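Side-chain contact in GTPase activator-like protein (Chaetomium thermophilum, PDB 5HIU), which forms the N-terminal part of the fungal TSC2 protein, whose full-length form probably acts as a GTPase activator: residues Val120-Leu125 / Ala133-Glu138. Residues are numbered along the deposited sequence; the frame is centred on the assembly and turned at random.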
loop_
_atom_site.group_PDB
_atom_site.type_symbol
_atom_site.label_atom_id
_atom_site.label_comp_id
_atom_site.label_asym_id
_atom_site.label_seq_id
_atom_site.Cartn_x
_atom_site.Cartn_y
_atom_site.Cartn_z
ATOM N N VAL A 120 2.719 20.837 -7.409
ATOM C CA VAL A 120 3.592 20.965 -8.573
ATOM C C VAL A 120 4.875 21.732 -8.185
ATOM O O VAL A 120 5.986 21.348 -8.562
ATOM C CB VAL A 120 2.867 21.653 -9.748
ATOM C CG1 VAL A 120 3.841 22.032 -10.843
ATOM C CG2 VAL A 120 1.764 20.763 -10.310
ATOM N N ALA A 121 4.723 22.797 -7.412
ATOM C CA ALA A 121 5.880 23.539 -6.970
ATOM C C ALA A 121 6.827 22.610 -6.271
ATOM O O ALA A 121 8.020 22.544 -6.607
ATOM C CB ALA A 121 5.481 24.660 -6.035
ATOM N N LEU A 122 6.311 21.877 -5.298
ATOM C CA LEU A 122 7.192 21.028 -4.519
ATOM C C LEU A 122 7.845 19.982 -5.426
ATOM O O LEU A 122 9.051 19.770 -5.387
ATOM C CB LEU A 122 6.439 20.375 -3.376
ATOM C CG LEU A 122 7.322 19.568 -2.424
ATOM C CD1 LEU A 122 8.462 20.405 -1.852
ATOM C CD2 LEU A 122 6.482 19.020 -1.294
ATOM N N GLU A 123 7.030 19.362 -6.266
ATOM C CA GLU A 123 7.497 18.385 -7.217
ATOM C C GLU A 123 8.635 18.956 -8.053
ATOM O O GLU A 123 9.657 18.290 -8.221
ATOM C CB GLU A 123 6.321 17.943 -8.084
ATOM C CG GLU A 123 6.665 17.246 -9.384
ATOM C CD GLU A 123 5.421 17.010 -10.222
ATOM O OE1 GLU A 123 4.562 16.249 -9.751
ATOM O OE2 GLU A 123 5.293 17.602 -11.326
ATOM N N GLN A 124 8.468 20.186 -8.553
ATOM C CA GLN A 124 9.492 20.830 -9.367
ATOM C C GLN A 124 10.671 21.277 -8.558
ATOM O O GLN A 124 11.783 21.214 -9.037
ATOM C CB GLN A 124 8.935 22.031 -10.107
ATOM C CG GLN A 124 7.896 21.662 -11.148
ATOM C CD GLN A 124 8.411 20.676 -12.193
ATOM O OE1 GLN A 124 9.444 20.904 -12.836
ATOM N NE2 GLN A 124 7.680 19.573 -12.370
ATOM N N LEU A 125 10.439 21.740 -7.337
ATOM C CA LEU A 125 11.532 22.145 -6.458
ATOM C C LEU A 125 12.449 20.962 -6.207
ATOM O O LEU A 125 13.676 21.088 -6.249
ATOM C CB LEU A 125 11.000 22.676 -5.122
ATOM C CG LEU A 125 12.035 23.228 -4.140
ATOM C CD1 LEU A 125 12.720 24.433 -4.756
ATOM C CD2 LEU A 125 11.462 23.589 -2.771
ATOM N N ALA A 133 17.407 19.123 -0.630
ATOM C CA ALA A 133 18.360 19.955 0.060
ATOM C C ALA A 133 17.730 21.314 0.384
ATOM O O ALA A 133 17.071 21.958 -0.484
ATOM C CB ALA A 133 19.606 20.138 -0.781
ATOM N N GLY A 134 17.912 21.717 1.645
ATOM C CA GLY A 134 17.298 22.924 2.182
ATOM C C GLY A 134 16.127 22.652 3.105
ATOM O O GLY A 134 15.733 23.516 3.908
ATOM N N PHE A 135 15.538 21.476 2.947
ATOM C CA PHE A 135 14.401 21.047 3.747
ATOM C C PHE A 135 14.450 19.520 3.933
ATOM O O PHE A 135 13.432 18.870 4.125
ATOM C CB PHE A 135 13.083 21.533 3.107
ATOM C CG PHE A 135 13.033 21.367 1.608
ATOM C CD1 PHE A 135 13.690 22.257 0.769
ATOM C CD2 PHE A 135 12.333 20.323 1.037
ATOM C CE1 PHE A 135 13.663 22.102 -0.611
ATOM C CE2 PHE A 135 12.299 20.156 -0.343
ATOM C CZ PHE A 135 12.961 21.048 -1.170
ATOM N N TYR A 136 15.663 18.966 3.895
ATOM C CA TYR A 136 15.946 17.587 4.308
ATOM C C TYR A 136 14.995 17.076 5.387
ATOM O O TYR A 136 14.331 16.050 5.225
ATOM C CB TYR A 136 17.365 17.508 4.863
ATOM C CG TYR A 136 18.451 17.707 3.838
ATOM C CD1 TYR A 136 18.728 16.723 2.906
ATOM C CD2 TYR A 136 19.218 18.863 3.817
ATOM C CE1 TYR A 136 19.731 16.882 1.970
ATOM C CE2 TYR A 136 20.223 19.030 2.884
ATOM C CZ TYR A 136 20.471 18.028 1.969
ATOM O OH TYR A 136 21.453 18.174 1.034
ATOM N N TYR A 137 14.913 17.828 6.474
ATOM C CA TYR A 137 14.230 17.363 7.655
ATOM C C TYR A 137 12.791 17.802 7.744
ATOM O O TYR A 137 12.078 17.340 8.624
ATOM C CB TYR A 137 15.041 17.759 8.897
ATOM C CG TYR A 137 16.200 16.804 9.039
ATOM C CD1 TYR A 137 15.970 15.487 9.420
ATOM C CD2 TYR A 137 17.499 17.176 8.701
ATOM C CE1 TYR A 137 16.995 14.571 9.503
ATOM C CE2 TYR A 137 18.535 16.264 8.782
ATOM C CZ TYR A 137 18.273 14.953 9.186
ATOM O OH TYR A 137 19.263 13.998 9.296
ATOM N N GLU A 138 12.355 18.654 6.819
ATOM C CA GLU A 138 10.959 19.118 6.785
ATOM C C GLU A 138 10.061 18.371 5.797
ATOM O O GLU A 138 8.837 18.417 5.903
ATOM C CB GLU A 138 10.900 20.625 6.448
ATOM C CG GLU A 138 11.502 21.547 7.500
ATOM C CD GLU A 138 12.877 22.064 7.124
ATOM O OE1 GLU A 138 13.779 21.224 6.923
ATOM O OE2 GLU A 138 13.060 23.316 7.051
#
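Phe-135 reaches back from the loop between helices 115-126 and 139-163 and sets the far end of its ring against Leu-125 and Leu-122, an apolar contact that packs the loop onto the C-terminal part of helix 115-126, which it follows. Leu-125 supplies the nearer partner: its CD2 lies 3.4 Å from both CZ and CE1 of Phe-135, while CG of Leu-125 is 3.8 Å from the same CZ. The two side chains come from opposite directions, and the methyl meets the ring obliquely. One turn earlier, Leu-122 adds a looser touch, with CD1 at 4.1 Å from CE2 of Phe-135, the two side chains running past each other in opposite directions.

CG of Phe-135 lies between its backbone N and carbonyl carbon (chi1 43°), which turns the ring toward the helix, although the backbones stay well apart, Leu-125 CA and Ala-133 CA being separated by 9.7 Å. All three touching residues are buried, and what joins them is purely apolar.

Neighbouring helices add to the packing. Phe-103 of helix 96-107 stacks on Phe-135, Val-89 of helix 75-89 packs on Leu-125, and Met-139, Leu-142 and Trp-146 of helix 139-163 pack on Leu-122. Arg-99 ties both sides together by hydrogen bonds to the carbonyls of Leu-125 and Ala-133. The result is a short inter-helix loop whose aromatic residue packs back on the helix before it, consistent with the elongated, alpha-solenoid-like build of this N-terminal part of TSC2.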